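Side-chain contacts in ubiquitin-like-conjugating enzyme ATG10 (Saccharomyces cerevisiae, PDB 4EBR), which acts as an E2-like enzyme of autophagy, catalysing the conjugation of ATG12 to ATG5: residues A[69-73]-A[74-78]; A[18-21]-A[22-26]. All coordinates share one frame; numbering follows the deposited sequence.

Interaction 1: A[69-73]-A[74-78]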
# COMPACT_ATOMS: atom_id res chain seq x y z
N LEU A 69 0.99 12.35 -7.48
CA LEU A 69 0.09 12.56 -6.34
C LEU A 69 -1.25 11.98 -6.71
O LEU A 69 -1.89 12.44 -7.66
CB LEU A 69 -0.09 14.05 -6.07
CG LEU A 69 1.07 14.82 -5.45
CD1 LEU A 69 2.22 15.00 -6.42
CD2 LEU A 69 0.58 16.17 -4.96
N THR A 70 -1.69 10.97 -5.99
CA THR A 70 -2.94 10.32 -6.32
C THR A 70 -3.77 10.12 -5.07
O THR A 70 -3.33 10.41 -3.96
CB THR A 70 -2.70 8.93 -6.91
OG1 THR A 70 -2.13 8.09 -5.91
CG2 THR A 70 -1.73 9.00 -8.06
N TYR A 71 -4.96 9.59 -5.27
CA TYR A 71 -5.86 9.36 -4.17
C TYR A 71 -6.07 7.86 -4.02
O TYR A 71 -6.30 7.16 -5.00
CB TYR A 71 -7.17 10.09 -4.44
CG TYR A 71 -8.21 9.90 -3.36
CD1 TYR A 71 -8.16 10.63 -2.18
CD2 TYR A 71 -9.25 8.98 -3.52
CE1 TYR A 71 -9.10 10.46 -1.17
CE2 TYR A 71 -10.22 8.81 -2.52
CZ TYR A 71 -10.14 9.54 -1.35
OH TYR A 71 -11.08 9.37 -0.35
N SER A 72 -5.99 7.36 -2.81
CA SER A 72 -6.35 5.95 -2.60
C SER A 72 -7.82 5.81 -2.22
O SER A 72 -8.26 6.31 -1.18
CB SER A 72 -5.51 5.35 -1.49
OG SER A 72 -6.01 4.08 -1.16
N LYS A 73 -8.59 5.11 -3.05
CA LYS A 73 -9.98 4.88 -2.71
C LYS A 73 -10.08 3.80 -1.65
O LYS A 73 -11.06 3.72 -0.91
CB LYS A 73 -10.78 4.49 -3.95
CG LYS A 73 -10.40 5.30 -5.17
CD LYS A 73 -11.60 5.89 -5.91
CE LYS A 73 -11.12 6.66 -7.13
NZ LYS A 73 -12.24 7.11 -7.99
N VAL A 74 -9.05 2.96 -1.56
CA VAL A 74 -9.01 1.92 -0.56
C VAL A 74 -8.91 2.51 0.83
O VAL A 74 -9.62 2.10 1.74
CB VAL A 74 -7.79 0.97 -0.77
CG1 VAL A 74 -7.73 -0.09 0.32
CG2 VAL A 74 -7.85 0.33 -2.15
N TYR A 75 -7.97 3.43 1.00
CA TYR A 75 -7.73 4.02 2.31
C TYR A 75 -8.34 5.41 2.54
O TYR A 75 -8.27 5.93 3.66
CB TYR A 75 -6.23 4.07 2.59
CG TYR A 75 -5.56 2.73 2.58
CD1 TYR A 75 -5.93 1.73 3.47
CD2 TYR A 75 -4.53 2.45 1.67
CE1 TYR A 75 -5.32 0.48 3.46
CE2 TYR A 75 -3.92 1.19 1.65
CZ TYR A 75 -4.31 0.22 2.55
OH TYR A 75 -3.71 -1.02 2.55
N ASN A 76 -8.91 6.02 1.49
CA ASN A 76 -9.36 7.43 1.55
C ASN A 76 -8.31 8.42 2.02
O ASN A 76 -8.57 9.25 2.89
CB ASN A 76 -10.62 7.57 2.39
CG ASN A 76 -11.73 6.74 1.86
OD1 ASN A 76 -12.23 5.83 2.54
ND2 ASN A 76 -12.11 7.00 0.62
N GLU A 77 -7.12 8.30 1.46
CA GLU A 77 -5.99 9.14 1.80
C GLU A 77 -5.20 9.35 0.52
O GLU A 77 -5.28 8.54 -0.42
CB GLU A 77 -5.12 8.44 2.84
CG GLU A 77 -5.66 8.56 4.24
CD GLU A 77 -4.69 8.00 5.30
OE1 GLU A 77 -5.18 7.30 6.22
OE2 GLU A 77 -3.47 8.27 5.20
N PRO A 78 -4.45 10.46 0.46
CA PRO A 78 -3.60 10.67 -0.71
C PRO A 78 -2.47 9.64 -0.72
O PRO A 78 -2.18 9.03 0.30
CB PRO A 78 -3.02 12.07 -0.48
CG PRO A 78 -3.88 12.70 0.55
CD PRO A 78 -4.35 11.57 1.42
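The hydroxyl oxygen of Tyr71 is gripped by two groups: Asn76 ND2 donates to Tyr71 OH over 2.8 Å, with an angle of 161° at the hydrogen, and the backbone O of Ile4 bonds to the same hydroxyl. The oxygen lies close to the amide plane of Asn76, while amide and phenol ring stand 46° apart. With Tyr71 CG anti to the backbone N (chi1 179°), the ring extends toward Asn76 and brings Tyr71 CZ within 3.7 Å of Asn76 CA. The other end of the amide is also held, since Asn76 OD1 accepts a bond from Gly1 N of the second subunit.

Ser72, the next residue, reaches the turn through its OG, which accepts a nearly straight bond from Tyr75 N at 3.0 Å, tying the serine side chain to the turn. The turn belongs to the beta hairpin of strands 63-72 and 77-90, and its end carries a G1 beta bulge: Asn76, with positive phi, and Glu77 both face Ser72. Ser72 N donates to Glu77 O at 2.8 Å, whereas Ser72 O receives two weak bonds, from Asn76 N and Glu77 N.

Within the turn, Val74 CG1 lies over the centre of one face of the Tyr75 ring, 3.9 Å above its plane. That ring also stacks on Tyr75 of the second subunit, placing the hairpin tip at the dimer contact.

Interaction 2: A[18-21]-A[22-26]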
# COMPACT_ATOMS: atom_id res chain seq x y z
N ASP A 18 -4.17 25.23 -9.44
CA ASP A 18 -4.48 26.58 -9.89
C ASP A 18 -3.60 27.64 -9.24
O ASP A 18 -3.24 28.61 -9.88
CB ASP A 18 -5.96 26.90 -9.69
CG ASP A 18 -6.84 26.22 -10.72
OD1 ASP A 18 -6.33 25.96 -11.83
OD2 ASP A 18 -8.02 25.94 -10.41
N SER A 19 -3.23 27.42 -7.99
CA SER A 19 -2.41 28.39 -7.26
C SER A 19 -1.01 28.52 -7.86
O SER A 19 -0.25 29.43 -7.51
CB SER A 19 -2.29 27.98 -5.79
OG SER A 19 -1.54 26.81 -5.66
N GLN A 20 -0.68 27.60 -8.75
CA GLN A 20 0.61 27.57 -9.43
C GLN A 20 1.75 27.38 -8.44
O GLN A 20 2.90 27.70 -8.74
CB GLN A 20 0.82 28.84 -10.26
CG GLN A 20 -0.26 29.07 -11.30
CD GLN A 20 0.28 28.99 -12.71
OE1 GLN A 20 1.36 29.50 -13.01
NE2 GLN A 20 -0.47 28.33 -13.59
N ILE A 21 1.44 26.82 -7.27
CA ILE A 21 2.46 26.59 -6.27
C ILE A 21 3.53 25.64 -6.82
O ILE A 21 4.71 25.78 -6.50
CB ILE A 21 1.89 26.09 -4.93
CG1 ILE A 21 2.95 26.13 -3.83
CG2 ILE A 21 1.30 24.68 -5.05
CD1 ILE A 21 2.56 25.41 -2.57
N PHE A 22 3.13 24.69 -7.65
CA PHE A 22 4.11 23.81 -8.26
C PHE A 22 4.79 24.44 -9.50
O PHE A 22 5.98 24.22 -9.76
CB PHE A 22 3.50 22.44 -8.55
CG PHE A 22 2.99 21.72 -7.32
CD1 PHE A 22 1.66 21.37 -7.20
CD2 PHE A 22 3.86 21.39 -6.29
CE1 PHE A 22 1.20 20.71 -6.08
CE2 PHE A 22 3.41 20.71 -5.15
CZ PHE A 22 2.08 20.38 -5.05
N HIS A 23 4.04 25.23 -10.26
CA HIS A 23 4.58 25.86 -11.46
C HIS A 23 5.70 26.86 -11.16
O HIS A 23 6.65 26.99 -11.92
CB HIS A 23 3.47 26.57 -12.24
CG HIS A 23 2.33 25.67 -12.59
ND1 HIS A 23 1.50 25.12 -11.64
CD2 HIS A 23 1.89 25.22 -13.78
CE1 HIS A 23 0.59 24.37 -12.23
NE2 HIS A 23 0.80 24.41 -13.53
N ASN A 24 5.60 27.55 -10.04
CA ASN A 24 6.60 28.53 -9.67
C ASN A 24 7.65 27.94 -8.74
O ASN A 24 8.56 28.62 -8.28
CB ASN A 24 5.95 29.75 -9.02
CG ASN A 24 4.87 30.36 -9.89
OD1 ASN A 24 5.06 30.53 -11.10
ND2 ASN A 24 3.73 30.67 -9.28
N TRP A 25 7.49 26.66 -8.43
CA TRP A 25 8.47 25.98 -7.61
C TRP A 25 9.71 25.77 -8.46
O TRP A 25 9.62 25.29 -9.58
CB TRP A 25 7.89 24.65 -7.17
CG TRP A 25 8.74 23.88 -6.26
CD1 TRP A 25 9.81 24.35 -5.55
CD2 TRP A 25 8.62 22.49 -5.94
NE1 TRP A 25 10.36 23.32 -4.81
CE2 TRP A 25 9.65 22.17 -5.03
CE3 TRP A 25 7.74 21.48 -6.33
CZ2 TRP A 25 9.82 20.89 -4.51
CZ3 TRP A 25 7.91 20.21 -5.82
CH2 TRP A 25 8.94 19.93 -4.92
N ALA A 26 10.87 26.16 -7.93
CA ALA A 26 12.11 26.18 -8.71
C ALA A 26 12.49 24.80 -9.23
O ALA A 26 12.87 24.65 -10.40
CB ALA A 26 13.25 26.76 -7.90
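Stacking joins Gln20 to His23. The carboxamide of Gln20 lies over one face of the imidazole, the two planes only 12° apart, and Gln20 NE2 sits over the centre of the His23 ring, 3.9 Å above its plane. Gln20 CD lies 3.9 Å from His23 CG. A bend of the glutamine chain at chi2 (-115°) turns its amide over the ring, and Tyr17 meets the imidazole edge-to-face. Were Gln20 replaced by an alanine, that ring face would probably lose its amide cover and the imidazole would be freer to turn.

Among the apolar contacts, Ile21 sets its CG2 methyl over the Phe22 ring in a CH-pi contact, 4.0 Å from the ring centroid and 11° off the normal. Trp25 CE3 lies at the edge of the same phenyl ring, in its plane. Beyond the segments, Phe22 packs on Leu16 of helix 6-18 and on Leu40 and Leu42 of strand 40-44, while Trp25 stacks on Tyr166.

One backbone hydrogen bond spans the segments: Asn24 N donates to Gln20 O at 3.0 Å. A weak bond runs from Ile21 N to Ser19 OG. The indole nitrogen, Trp25 NE1, bonds to Gly165 O, and Ile21 O is held by the hydroxyl of Tyr166.

Gln20, with positive phi, is the first residue to leave helical geometry after helix 6-18; in the connection that leads from this helix to strand 28-33 of the antiparallel sheet, residues 20-24 then form an alpha-turn, closed by the i to i+4 backbone bond.

Along the chain the two contacts come in series: interaction 2 follows helix 6-18 and leads into strand 28-33, and interaction 1 comes later, at the turn between strands 63-72 and 77-90. Their centres lie about 22 Å apart and their nearest atoms about 4 Å, without touching. Interaction 1 lies at the end of two strands of the antiparallel sheet, and the loop of interaction 2 leads into another; strand 40-44 pairs with both 28-33 and 63-72. Both contacts have side chains against helix 152-164. The hairpin end adjoins the second subunit, and Glu77 lies about 9 Å, side chain to side chain, from the active-site Cys135; interaction 2, away from the active site and the bound mercury ion, joins helix to sheet.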